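Local coordinates for choloylglycine hydrolase (Clostridium perfringens, PDB 2BJF), which hydrolyses the amide bond of glycine- and taurine-conjugated bile salts to release free bile acids, and can also act as a bile acid amine N-acyltransferase, at residues F61-T66 with I133-I137; L123-I128 with Q158-L163; G191-V197 with G211-V217; Y291-N297 with K318-S324. All coordinates share one frame; numbering follows the deposited sequence. Where two conformers were deposited one is given.

Along the chain, contacts 1 and 2 interleave, their segments coming in the order 61-66, 123-128, 133-137, 158-163, while contacts 3 and 4 come later, one after the other. Contact 1 lines the deoxycholate pocket; contact 2, about 23 Å from contact 1, centre to centre, ties strand 126-129 to the hairpin 153-158/163-167. That hairpin and the turn of contact 1 belong to the same nine-stranded antiparallel sheet. Contact 4 joins the six-stranded sheet, through strand 288-293, to the chain leaving strand 315-318 of the nine-stranded one. Contact 3 lies about 49 Å from contact 1, centre to centre. Contacts 3 and 4 both touch the third subunit and so tie the chain into the tetramer.

Contact 1: F61-T66 with I133-I137. With DXC ((3alpha,5beta,12alpha)-3,12-dihydroxycholan-24-oic acid), chain B.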
# COMPACT_ATOMS: atom_id res chain seq x y z
N PHE A 61 24.17 35.26 -4.87
CA PHE A 61 24.74 35.12 -3.53
C PHE A 61 26.17 35.63 -3.54
O PHE A 61 27.00 35.17 -4.33
CB PHE A 61 24.69 33.65 -3.10
CG PHE A 61 24.96 33.44 -1.63
CD1 PHE A 61 23.91 33.47 -0.71
CD2 PHE A 61 26.25 33.20 -1.17
CE1 PHE A 61 24.15 33.26 0.65
CE2 PHE A 61 26.50 33.00 0.19
CZ PHE A 61 25.45 33.03 1.10
N ASP A 62 26.45 36.59 -2.65
CA ASP A 62 27.76 37.24 -2.56
C ASP A 62 28.21 37.77 -3.93
O ASP A 62 29.38 37.65 -4.30
CB ASP A 62 28.80 36.27 -1.96
CG ASP A 62 29.95 37.00 -1.28
OD1 ASP A 62 29.68 37.94 -0.50
OD2 ASP A 62 31.11 36.62 -1.51
N ASP A 63 27.26 38.35 -4.67
CA ASP A 63 27.46 38.91 -6.02
C ASP A 63 27.62 37.86 -7.14
O ASP A 63 27.92 38.21 -8.28
CB ASP A 63 28.63 39.92 -6.03
CG ASP A 63 28.37 41.11 -6.95
OD1 ASP A 63 27.51 41.02 -7.85
OD2 ASP A 63 29.05 42.15 -6.76
N TYR A 64 27.39 36.59 -6.81
CA TYR A 64 27.55 35.50 -7.78
C TYR A 64 26.25 34.75 -8.06
O TYR A 64 25.57 34.32 -7.12
CB TYR A 64 28.64 34.53 -7.32
CG TYR A 64 29.14 33.60 -8.41
CD1 TYR A 64 30.09 34.02 -9.34
CD2 TYR A 64 28.64 32.30 -8.52
CE1 TYR A 64 30.55 33.17 -10.34
CE2 TYR A 64 29.09 31.44 -9.52
CZ TYR A 64 30.04 31.88 -10.42
OH TYR A 64 30.49 31.05 -11.42
N PRO A 65 25.90 34.57 -9.35
CA PRO A 65 24.66 33.87 -9.70
C PRO A 65 24.78 32.35 -9.59
O PRO A 65 25.75 31.76 -10.08
CB PRO A 65 24.42 34.28 -11.16
CG PRO A 65 25.78 34.56 -11.70
CD PRO A 65 26.63 35.03 -10.55
N THR A 66 23.81 31.73 -8.93
CA THR A 66 23.74 30.27 -8.82
C THR A 66 22.30 29.82 -9.05
O THR A 66 21.35 30.47 -8.60
CB THR A 66 24.31 29.77 -7.46
OG1 THR A 66 24.29 28.33 -7.43
CG2 THR A 66 23.54 30.33 -6.26
N ILE A 133 30.58 28.47 -1.89
CA ILE A 133 30.31 29.66 -2.72
C ILE A 133 30.86 30.92 -2.04
O ILE A 133 31.30 31.85 -2.70
CB ILE A 133 28.79 29.79 -3.03
CG1 ILE A 133 28.55 30.85 -4.12
CG2 ILE A 133 27.97 30.06 -1.76
CD1 ILE A 133 27.15 30.82 -4.73
N SER A 134 30.82 30.91 -0.70
CA SER A 134 31.33 31.99 0.13
C SER A 134 31.56 31.42 1.53
O SER A 134 30.86 30.49 1.94
CB SER A 134 30.33 33.15 0.18
OG SER A 134 30.90 34.29 0.80
N GLU A 135 32.54 31.98 2.24
CA GLU A 135 32.92 31.56 3.59
C GLU A 135 33.28 30.07 3.66
O GLU A 135 34.12 29.60 2.88
CB GLU A 135 31.83 31.91 4.61
CG GLU A 135 31.41 33.38 4.59
CD GLU A 135 30.65 33.79 5.84
OE1 GLU A 135 30.85 33.16 6.90
OE2 GLU A 135 29.87 34.76 5.76
N ASN A 136 32.65 29.34 4.58
CA ASN A 136 32.86 27.89 4.71
C ASN A 136 31.53 27.15 4.59
O ASN A 136 31.41 25.99 5.00
CB ASN A 136 33.56 27.56 6.03
CG ASN A 136 32.69 27.85 7.25
OD1 ASN A 136 31.77 28.67 7.21
ND2 ASN A 136 32.99 27.17 8.36
N ILE A 137 30.54 27.84 4.02
CA ILE A 137 29.17 27.33 3.91
C ILE A 137 29.10 26.05 3.08
O ILE A 137 29.53 26.03 1.92
CB ILE A 137 28.21 28.39 3.30
CG1 ILE A 137 28.29 29.71 4.08
CG2 ILE A 137 26.77 27.87 3.28
CD1 ILE A 137 27.65 30.89 3.37
C1 DXC B . 23.83 27.68 1.33
C2 DXC B . 24.52 27.19 0.05
C3 DXC B . 24.57 28.25 -1.06
C4 DXC B . 23.21 28.90 -1.37
C5 DXC B . 22.55 29.36 -0.06
C6 DXC B . 22.46 28.27 1.01
C7 DXC B . 25.23 27.64 -2.31
C8 DXC B . 24.32 26.70 -3.10
C9 DXC B . 22.92 27.25 -3.35
C10 DXC B . 22.29 27.88 -2.10
C11 DXC B . 21.97 26.13 -3.81
C12 DXC B . 20.55 26.59 -4.14
C13 DXC B . 19.93 27.28 -2.92
C14 DXC B . 20.85 28.38 -2.36
C15 DXC B . 22.39 25.20 -4.94
C16 DXC B . 21.07 24.56 -5.37
C17 DXC B . 19.96 25.23 -4.55
C18 DXC B . 23.41 30.15 -2.23
C19 DXC B . 18.58 25.15 -5.24
O1 DXC B . 19.61 26.34 -1.88
O2 DXC B . 23.68 26.59 2.24
C20 DXC B . 20.53 27.57 -5.33
C21 DXC B . 18.09 23.70 -5.36
C22 DXC B . 17.93 23.01 -4.00
C23 DXC B . 16.96 21.85 -4.05
O3 DXC B . 16.28 21.66 -5.08
O4 DXC B . 16.88 21.12 -3.04
C24 DXC B . 17.48 26.00 -4.59
O HOH W 1 31.75 34.52 -3.17
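The aromatic ring of F61 lies among three side chains of 133-137. I133 crosses it obliquely and sets its CG2 branch 3.6 Å from F61 CD2; S134 CB lies at the ring edge, in plane; and I137, coming from the opposite direction, brings CD1 to 3.8 Å from F61 CZ. A trans chi1 (-167°) swings the ring out to meet them. The longer branch of I133 ends in CD1, 4.0 Å from T66 CG2, while T66 OG1 bonds to the backbone O of Y103. A branched isoleucine thus suits a place with two apolar neighbours. Polar contacts hold the outer margin: S134 OG donates a weak bond of 3.3 Å to D62 OD2, in the type I' turn from F61 to Y64. A water lies between D62 OD2 and I133 O, an oxygen that N41 and S43 also bond. Deoxycholate completes the cluster, its C18 lying 3.7 Å from F61 CD1, its C7 equally far from I133 CG2, and its O2 3.5 Å from I137 CG2. A beta-hairpin turn and a facing loop thereby form an apolar wall of the bile-acid pocket in this N-terminal nucleophile hydrolase.

Contact 2: L123-I128 with Q158-L163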
# COMPACT_ATOMS: atom_id res chain seq x y z
N LEU A 123 31.46 15.31 -19.34
CA LEU A 123 31.33 14.74 -18.00
C LEU A 123 32.18 13.49 -17.77
O LEU A 123 32.37 13.07 -16.63
CB LEU A 123 29.86 14.45 -17.67
CG LEU A 123 28.95 15.65 -17.42
CD1 LEU A 123 27.52 15.18 -17.26
CD2 LEU A 123 29.39 16.46 -16.20
N LYS A 124 32.68 12.90 -18.85
CA LYS A 124 33.51 11.69 -18.77
C LYS A 124 34.71 11.86 -17.85
O LYS A 124 35.06 10.94 -17.10
CB LYS A 124 33.96 11.24 -20.16
CG LYS A 124 32.86 10.61 -21.00
CD LYS A 124 33.40 10.11 -22.34
CE LYS A 124 32.33 9.36 -23.11
NZ LYS A 124 32.86 8.79 -24.38
N ASN A 125 35.33 13.04 -17.89
CA ASN A 125 36.48 13.34 -17.04
C ASN A 125 36.18 14.42 -15.99
O ASN A 125 37.09 15.08 -15.48
CB ASN A 125 37.68 13.75 -17.91
CG ASN A 125 39.00 13.72 -17.16
OD1 ASN A 125 39.27 12.79 -16.39
ND2 ASN A 125 39.82 14.73 -17.38
N ALA A 126 34.90 14.58 -15.65
CA ALA A 126 34.50 15.60 -14.69
C ALA A 126 34.47 15.10 -13.25
O ALA A 126 34.35 13.90 -12.99
CB ALA A 126 33.15 16.20 -15.09
N ASN A 127 34.60 16.05 -12.32
CA ASN A 127 34.51 15.79 -10.89
C ASN A 127 33.84 16.97 -10.20
O ASN A 127 34.20 18.12 -10.45
CB ASN A 127 35.89 15.55 -10.29
CG ASN A 127 35.86 15.41 -8.78
OD1 ASN A 127 35.34 14.42 -8.24
ND2 ASN A 127 36.41 16.39 -8.08
N ILE A 128 32.88 16.69 -9.33
CA ILE A 128 32.18 17.74 -8.61
C ILE A 128 32.80 17.91 -7.22
O ILE A 128 32.87 16.97 -6.43
CB ILE A 128 30.65 17.49 -8.56
CG1 ILE A 128 30.11 17.39 -9.99
CG2 ILE A 128 29.95 18.62 -7.80
CD1 ILE A 128 28.70 16.85 -10.10
N GLN A 158 26.99 12.14 -8.42
CA GLN A 158 28.32 11.79 -7.93
C GLN A 158 28.23 11.06 -6.60
O GLN A 158 27.70 11.60 -5.62
CB GLN A 158 29.24 13.00 -7.83
CG GLN A 158 30.69 12.61 -7.53
CD GLN A 158 31.69 13.71 -7.84
OE1 GLN A 158 31.77 14.19 -8.97
NE2 GLN A 158 32.47 14.09 -6.83
N THR A 159 28.75 9.84 -6.58
CA THR A 159 28.80 9.02 -5.38
C THR A 159 30.25 8.87 -4.92
O THR A 159 31.16 9.44 -5.52
CB THR A 159 28.18 7.63 -5.63
OG1 THR A 159 28.92 6.96 -6.66
CG2 THR A 159 26.72 7.75 -6.05
N LYS A 160 30.46 8.09 -3.86
CA LYS A 160 31.81 7.81 -3.35
C LYS A 160 32.65 6.99 -4.33
O LYS A 160 33.88 6.97 -4.24
CB LYS A 160 31.74 7.12 -1.98
CG LYS A 160 30.99 5.79 -1.96
CD LYS A 160 30.89 5.23 -0.55
CE LYS A 160 30.03 3.98 -0.52
NZ LYS A 160 29.80 3.49 0.88
N GLU A 161 31.97 6.33 -5.26
CA GLU A 161 32.62 5.50 -6.28
C GLU A 161 33.10 6.34 -7.46
O GLU A 161 34.29 6.32 -7.79
CB GLU A 161 31.66 4.40 -6.75
CG GLU A 161 32.28 3.36 -7.68
CD GLU A 161 31.26 2.41 -8.28
OE1 GLU A 161 30.04 2.62 -8.10
OE2 GLU A 161 31.68 1.43 -8.94
N LYS A 162 32.18 7.07 -8.09
CA LYS A 162 32.47 7.82 -9.32
C LYS A 162 31.37 8.83 -9.66
O LYS A 162 30.33 8.88 -9.00
CB LYS A 162 32.67 6.85 -10.50
CG LYS A 162 31.53 5.85 -10.69
CD LYS A 162 31.83 4.83 -11.78
CE LYS A 162 31.53 5.36 -13.17
NZ LYS A 162 31.80 4.34 -14.22
N LEU A 163 31.60 9.63 -10.70
CA LEU A 163 30.57 10.50 -11.25
C LEU A 163 29.74 9.73 -12.27
O LEU A 163 30.19 9.48 -13.39
CB LEU A 163 31.19 11.76 -11.89
CG LEU A 163 30.22 12.78 -12.52
CD1 LEU A 163 29.33 13.42 -11.47
CD2 LEU A 163 30.98 13.84 -13.28
O HOH W 2 31.80 10.53 -15.64
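Hydrogen bonding across the contact runs through the side-chain amide of Q158, which faces the backbone of I128. Q158 OE1 accepts from I128 N at 2.8 Å, a nearly straight bond (166° at the hydrogen) whose donor is tilted 19° from the carbonyl plane. The other end of the amide, NE2, also donates to the backbone O of S88, and two weak, bent contacts, to I128 O (2.9 Å) and to N127 OD1 (3.2 Å), share what remains. A glutamine suits the place since one flat group can offer an acceptor and a donor to the same residue's N-H and C=O, somewhat as a neighbouring strand might, although the OE1 bond is the sound one and the NE2 one weak. Its extended chain carries the amide to strand 126-129. The amides of N127 and Q158 have planes that differ by 22°, and ND2 of N127 turns to S90 and N99.

The apolar part belongs to L163, whose two methyls divide the work. CD2 lies 3.7 Å from A126 CB and also approaches L123 CD2, while CD1 meets I128 CD1 at 3.7 Å, the two side chains crossing at about a right angle. The small A126 allows L163 to come close to the backbone there.

Water provides the third link, donating to both L123 O and L163 O. Together these join the short strand 126-129, which follows helix 116-123 through a type I turn, to both ends of the loop of the antiparallel beta hairpin 153-158/163-167.

Contact 3: G191-V197 with G211-V217. With TAU (2-aminoethanesulfonic acid), chain C.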
# COMPACT_ATOMS: atom_id res chain seq x y z
N GLY A 191 2.26 -4.50 -12.55
CA GLY A 191 0.86 -4.90 -12.45
C GLY A 191 -0.15 -3.77 -12.49
O GLY A 191 -1.35 -4.01 -12.43
N LEU A 192 0.33 -2.53 -12.59
CA LEU A 192 -0.55 -1.36 -12.68
C LEU A 192 -1.28 -1.29 -14.02
O LEU A 192 -0.74 -1.69 -15.05
CB LEU A 192 0.23 -0.06 -12.45
CG LEU A 192 0.83 0.24 -11.07
CD1 LEU A 192 1.64 1.52 -11.13
CD2 LEU A 192 -0.24 0.33 -9.98
N ARG A 193 -2.51 -0.79 -13.99
CA ARG A 193 -3.33 -0.64 -15.20
C ARG A 193 -4.06 0.70 -15.21
O ARG A 193 -4.65 1.10 -14.21
CB ARG A 193 -4.34 -1.79 -15.31
CG ARG A 193 -3.74 -3.12 -15.72
CD ARG A 193 -4.79 -4.22 -15.78
NE ARG A 193 -5.17 -4.69 -14.45
CZ ARG A 193 -6.03 -5.69 -14.22
NH1 ARG A 193 -6.60 -6.34 -15.22
NH2 ARG A 193 -6.31 -6.04 -12.97
N TYR A 194 -4.01 1.39 -16.35
CA TYR A 194 -4.70 2.67 -16.49
C TYR A 194 -6.18 2.46 -16.81
O TYR A 194 -7.02 3.31 -16.50
CB TYR A 194 -4.04 3.54 -17.57
CG TYR A 194 -2.54 3.64 -17.45
CD1 TYR A 194 -1.94 4.01 -16.25
CD2 TYR A 194 -1.72 3.38 -18.55
CE1 TYR A 194 -0.56 4.10 -16.13
CE2 TYR A 194 -0.33 3.47 -18.44
CZ TYR A 194 0.24 3.84 -17.23
OH TYR A 194 1.60 3.94 -17.12
N ASN A 195 -6.47 1.33 -17.44
CA ASN A 195 -7.84 0.98 -17.81
C ASN A 195 -8.64 0.46 -16.63
O ASN A 195 -8.15 -0.35 -15.84
CB ASN A 195 -7.83 -0.06 -18.94
CG ASN A 195 -7.25 0.48 -20.23
OD1 ASN A 195 -7.23 1.69 -20.46
ND2 ASN A 195 -6.77 -0.42 -21.09
N GLN A 196 -9.87 0.95 -16.51
CA GLN A 196 -10.77 0.55 -15.44
C GLN A 196 -10.97 -0.97 -15.39
O GLN A 196 -11.16 -1.61 -16.42
CB GLN A 196 -12.13 1.25 -15.60
CG GLN A 196 -13.19 0.89 -14.56
CD GLN A 196 -12.94 1.49 -13.19
OE1 GLN A 196 -11.83 1.94 -12.88
NE2 GLN A 196 -13.97 1.49 -12.35
N VAL A 197 -10.90 -1.52 -14.18
CA VAL A 197 -11.28 -2.91 -13.93
C VAL A 197 -12.67 -2.88 -13.28
O VAL A 197 -12.79 -2.58 -12.09
CB VAL A 197 -10.25 -3.65 -13.03
CG1 VAL A 197 -10.63 -5.12 -12.88
CG2 VAL A 197 -8.85 -3.53 -13.61
N GLY A 211 -15.94 2.93 -8.10
CA GLY A 211 -15.62 4.18 -8.78
C GLY A 211 -14.50 3.98 -9.78
O GLY A 211 -13.93 2.89 -9.87
N GLN A 212 -14.17 5.04 -10.52
CA GLN A 212 -13.08 4.99 -11.48
C GLN A 212 -11.72 4.92 -10.80
O GLN A 212 -11.52 5.52 -9.74
CB GLN A 212 -13.13 6.20 -12.42
CG GLN A 212 -14.30 6.21 -13.40
CD GLN A 212 -14.33 5.00 -14.33
OE1 GLN A 212 -15.39 4.45 -14.61
NE2 GLN A 212 -13.16 4.59 -14.82
N GLY A 213 -10.80 4.16 -11.40
CA GLY A 213 -9.42 4.11 -10.94
C GLY A 213 -8.95 2.82 -10.30
O GLY A 213 -7.88 2.77 -9.70
N THR A 214 -9.74 1.75 -10.44
CA THR A 214 -9.44 0.48 -9.77
C THR A 214 -8.17 -0.21 -10.28
O THR A 214 -7.58 -1.03 -9.57
CB THR A 214 -10.62 -0.50 -9.85
OG1 THR A 214 -11.00 -0.70 -11.22
CG2 THR A 214 -11.81 0.03 -9.06
N GLY A 215 -7.75 0.13 -11.50
CA GLY A 215 -6.55 -0.47 -12.09
C GLY A 215 -5.25 -0.03 -11.44
O GLY A 215 -4.25 -0.75 -11.52
N LEU A 216 -5.25 1.15 -10.82
CA LEU A 216 -4.04 1.71 -10.21
C LEU A 216 -3.94 1.51 -8.70
O LEU A 216 -3.01 2.02 -8.06
CB LEU A 216 -3.90 3.20 -10.55
CG LEU A 216 -3.53 3.62 -11.97
CD1 LEU A 216 -3.29 5.12 -12.01
CD2 LEU A 216 -2.30 2.87 -12.48
N VAL A 217 -4.88 0.77 -8.11
CA VAL A 217 -4.82 0.45 -6.69
C VAL A 217 -3.47 -0.21 -6.38
O VAL A 217 -3.05 -1.15 -7.06
CB VAL A 217 -6.02 -0.40 -6.23
CG1 VAL A 217 -5.88 -0.84 -4.78
CG2 VAL A 217 -7.32 0.38 -6.42
C1 TAU C . -17.60 5.49 -11.37
C2 TAU C . -17.34 6.72 -11.52
N1 TAU C . -17.93 4.30 -11.49
S TAU C . -16.93 7.61 -10.30
O1 TAU C . -17.70 7.23 -9.10
O2 TAU C . -15.48 7.46 -10.03
O3 TAU C . -17.22 9.03 -10.63
O HOH W 3 -4.02 -3.53 -12.07
O HOH W 4 -8.04 2.24 -13.39
O HOH W 5 -10.08 3.95 -14.60
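Q196 meets 211-214 through both ends of its amide. OE1 accepts from G213 N (2.9 Å) and T214 N (3.2 Å), one donor above the amide plane and the other below, while NE2 gives a straight bond to G211 O (2.8 Å, 166°). A bend at chi2 (73°) turns the amide toward this loop; glutamine fits because it can both accept and donate. T214 OG1 adds a 2.7 Å bond to V197 O, and R193 N donates to G215 O from above the carbonyl plane. Glycine at 215 lets the chains close to 3.3 Å between G215 CA and R193 O, a CA-H...O contact. Q212 N bonds O2 of a taurine separate from the one at N82, P84 and N175.

Apolar contacts centre on L216, whose CD2 lies 3.9 Å from L192 CB and 4.0 Å from Y194 CD1. V197 CG2 sits squarely on the flat guanidinium of R193.

Water joins G191 O, R193 NE and G215 O.

Strands 199-202 and 205-208 separate the two loops in sequence. Helix 225-243 packs against this pair of loops, with F234 against L192 and D237 bonded to Y194 OH; R193 NH2 bonds to G191 O of the fourth subunit.

Contact 4: Y291-N297 with K318-S324; sequences YNTYENN and KYNKTLS
N296 OD1 is gripped by two backbone N-H groups: S324 N across the contact, at 3.0 Å and from well above the carbonyl plane, and Q298 N, two residues further on. The other end of this amide, ND2, gives a weak bond of 2.9 Å to N320 OD1, the two amide planes being 50° apart. N320 OD1 also accepts from T322 N in an Asx turn, so one asparagine shapes its own loop while the other reaches over to it; the short amide side chain suits both tasks.

T293 OG1 works in both directions. It donates to N320 O at 2.8 Å, in the carbonyl plane and on a lone pair, and accepts from N296 N in an ST motif. Its hydroxyl takes the position between backbone N and carbonyl carbon (chi1 64°), which sends CG2 over one face of the Y319 ring, 3.4 Å from CZ. Threonine fits here because it offers a hydroxyl to one neighbour and a methyl to the other. Y291 OH accepts from N320 N at 2.9 Å, the donor lying in the plane of the tyrosine ring.

At the outer side, E295 and K321 extend alongside each other in one direction and close a long salt bridge between OE2 and NZ (3.5 Å); water links E295 OE1 to Y319 OH.

Strand 288-293 pairs with strands 275-283 and 300-303, and the segment that follows strand 315-318 runs beside its end, the CA atoms of N296 and L323 being 4.0 Å apart. M57 of strand 54-61 touches Y291 and Y319, while I250 of the third subunit packs on L323.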
# COMPACT_ATOMS: atom_id res chain seq x y z
N TYR A 291 6.42 29.50 -15.18
CA TYR A 291 6.37 29.05 -13.78
C TYR A 291 5.16 29.60 -13.04
O TYR A 291 4.62 30.66 -13.40
CB TYR A 291 7.66 29.43 -13.04
CG TYR A 291 7.68 30.86 -12.53
CD1 TYR A 291 7.44 31.14 -11.18
CD2 TYR A 291 7.91 31.93 -13.39
CE1 TYR A 291 7.44 32.45 -10.71
CE2 TYR A 291 7.91 33.24 -12.93
CZ TYR A 291 7.67 33.49 -11.59
OH TYR A 291 7.68 34.78 -11.12
N ASN A 292 4.73 28.87 -12.02
CA ASN A 292 3.83 29.42 -11.01
C ASN A 292 4.39 29.12 -9.62
O ASN A 292 5.43 28.47 -9.50
CB ASN A 292 2.39 28.93 -11.20
CG ASN A 292 2.23 27.43 -10.98
OD1 ASN A 292 3.15 26.73 -10.57
ND2 ASN A 292 1.02 26.93 -11.25
N THR A 293 3.72 29.62 -8.58
CA THR A 293 4.22 29.46 -7.22
C THR A 293 3.14 28.93 -6.29
O THR A 293 1.96 28.88 -6.66
CB THR A 293 4.78 30.79 -6.66
OG1 THR A 293 3.73 31.76 -6.57
CG2 THR A 293 5.89 31.34 -7.55
N TYR A 294 3.54 28.55 -5.08
CA TYR A 294 2.59 28.09 -4.06
C TYR A 294 1.53 29.16 -3.79
O TYR A 294 0.34 28.85 -3.64
CB TYR A 294 3.31 27.70 -2.76
CG TYR A 294 2.45 26.85 -1.86
CD1 TYR A 294 2.51 25.46 -1.93
CD2 TYR A 294 1.57 27.42 -0.95
CE1 TYR A 294 1.71 24.66 -1.12
CE2 TYR A 294 0.77 26.64 -0.13
CZ TYR A 294 0.85 25.25 -0.22
OH TYR A 294 0.06 24.46 0.58
N GLU A 295 1.97 30.41 -3.73
CA GLU A 295 1.10 31.55 -3.42
C GLU A 295 0.25 31.99 -4.61
O GLU A 295 -0.91 32.36 -4.44
CB GLU A 295 1.94 32.72 -2.92
CG GLU A 295 2.65 32.48 -1.59
CD GLU A 295 4.05 31.88 -1.73
OE1 GLU A 295 4.42 31.41 -2.83
OE2 GLU A 295 4.79 31.88 -0.72
N ASN A 296 0.84 31.95 -5.81
CA ASN A 296 0.15 32.37 -7.03
C ASN A 296 0.20 31.30 -8.11
O ASN A 296 1.25 31.08 -8.72
CB ASN A 296 0.75 33.69 -7.56
CG ASN A 296 0.07 34.17 -8.83
OD1 ASN A 296 -1.06 33.78 -9.15
ND2 ASN A 296 0.76 35.04 -9.57
N ASN A 297 -0.93 30.66 -8.36
CA ASN A 297 -0.99 29.56 -9.31
C ASN A 297 -1.09 29.96 -10.78
O ASN A 297 -0.96 29.09 -11.66
CB ASN A 297 -2.10 28.56 -8.94
CG ASN A 297 -3.49 29.16 -9.03
OD1 ASN A 297 -3.69 30.37 -8.86
ND2 ASN A 297 -4.48 28.31 -9.30
N LYS A 318 11.23 39.59 -10.98
CA LYS A 318 10.73 39.32 -9.63
C LYS A 318 9.88 38.05 -9.53
O LYS A 318 8.96 37.84 -10.32
CB LYS A 318 9.95 40.53 -9.11
CG LYS A 318 9.64 40.48 -7.61
CD LYS A 318 8.80 41.67 -7.17
CE LYS A 318 8.36 41.51 -5.72
NZ LYS A 318 7.52 42.65 -5.26
N TYR A 319 10.22 37.23 -8.54
CA TYR A 319 9.49 36.01 -8.20
C TYR A 319 8.07 36.36 -7.76
O TYR A 319 7.87 37.08 -6.79
CB TYR A 319 10.25 35.30 -7.08
CG TYR A 319 9.72 33.96 -6.63
CD1 TYR A 319 9.92 32.81 -7.39
CD2 TYR A 319 9.05 33.83 -5.41
CE1 TYR A 319 9.45 31.56 -6.96
CE2 TYR A 319 8.58 32.59 -4.97
CZ TYR A 319 8.79 31.47 -5.75
OH TYR A 319 8.32 30.24 -5.33
N ASN A 320 7.08 35.85 -8.50
CA ASN A 320 5.68 36.22 -8.30
C ASN A 320 4.96 35.35 -7.28
O ASN A 320 4.56 34.23 -7.58
CB ASN A 320 4.93 36.21 -9.65
CG ASN A 320 3.57 36.88 -9.57
OD1 ASN A 320 2.86 36.78 -8.57
ND2 ASN A 320 3.19 37.57 -10.65
N LYS A 321 4.77 35.89 -6.08
CA LYS A 321 4.04 35.18 -5.02
C LYS A 321 2.80 35.95 -4.55
O LYS A 321 2.42 35.90 -3.37
CB LYS A 321 4.97 34.80 -3.86
CG LYS A 321 5.77 35.96 -3.25
CD LYS A 321 6.79 35.46 -2.23
CE LYS A 321 6.12 35.02 -0.93
NZ LYS A 321 7.09 34.38 0.00
N THR A 322 2.17 36.66 -5.48
CA THR A 322 0.94 37.39 -5.20
C THR A 322 -0.16 36.83 -6.10
O THR A 322 -0.10 36.95 -7.32
CB THR A 322 1.10 38.91 -5.44
OG1 THR A 322 2.23 39.39 -4.69
CG2 THR A 322 -0.14 39.67 -5.00
N LEU A 323 -1.16 36.20 -5.48
CA LEU A 323 -2.22 35.50 -6.21
C LEU A 323 -2.91 36.41 -7.23
O LEU A 323 -3.38 37.50 -6.89
CB LEU A 323 -3.24 34.89 -5.24
CG LEU A 323 -4.39 34.04 -5.81
CD1 LEU A 323 -3.87 32.84 -6.59
CD2 LEU A 323 -5.33 33.60 -4.70
N SER A 324 -2.95 35.95 -8.47
CA SER A 324 -3.58 36.69 -9.57
C SER A 324 -4.92 36.07 -9.94
O SER A 324 -4.98 34.95 -10.47
CB SER A 324 -2.65 36.74 -10.78
OG SER A 324 -3.26 37.42 -11.87
O HOH W 6 7.11 30.38 -2.88
O HOH W 7 3.25 32.72 -9.91
O HOH W 8 -5.09 32.20 -10.27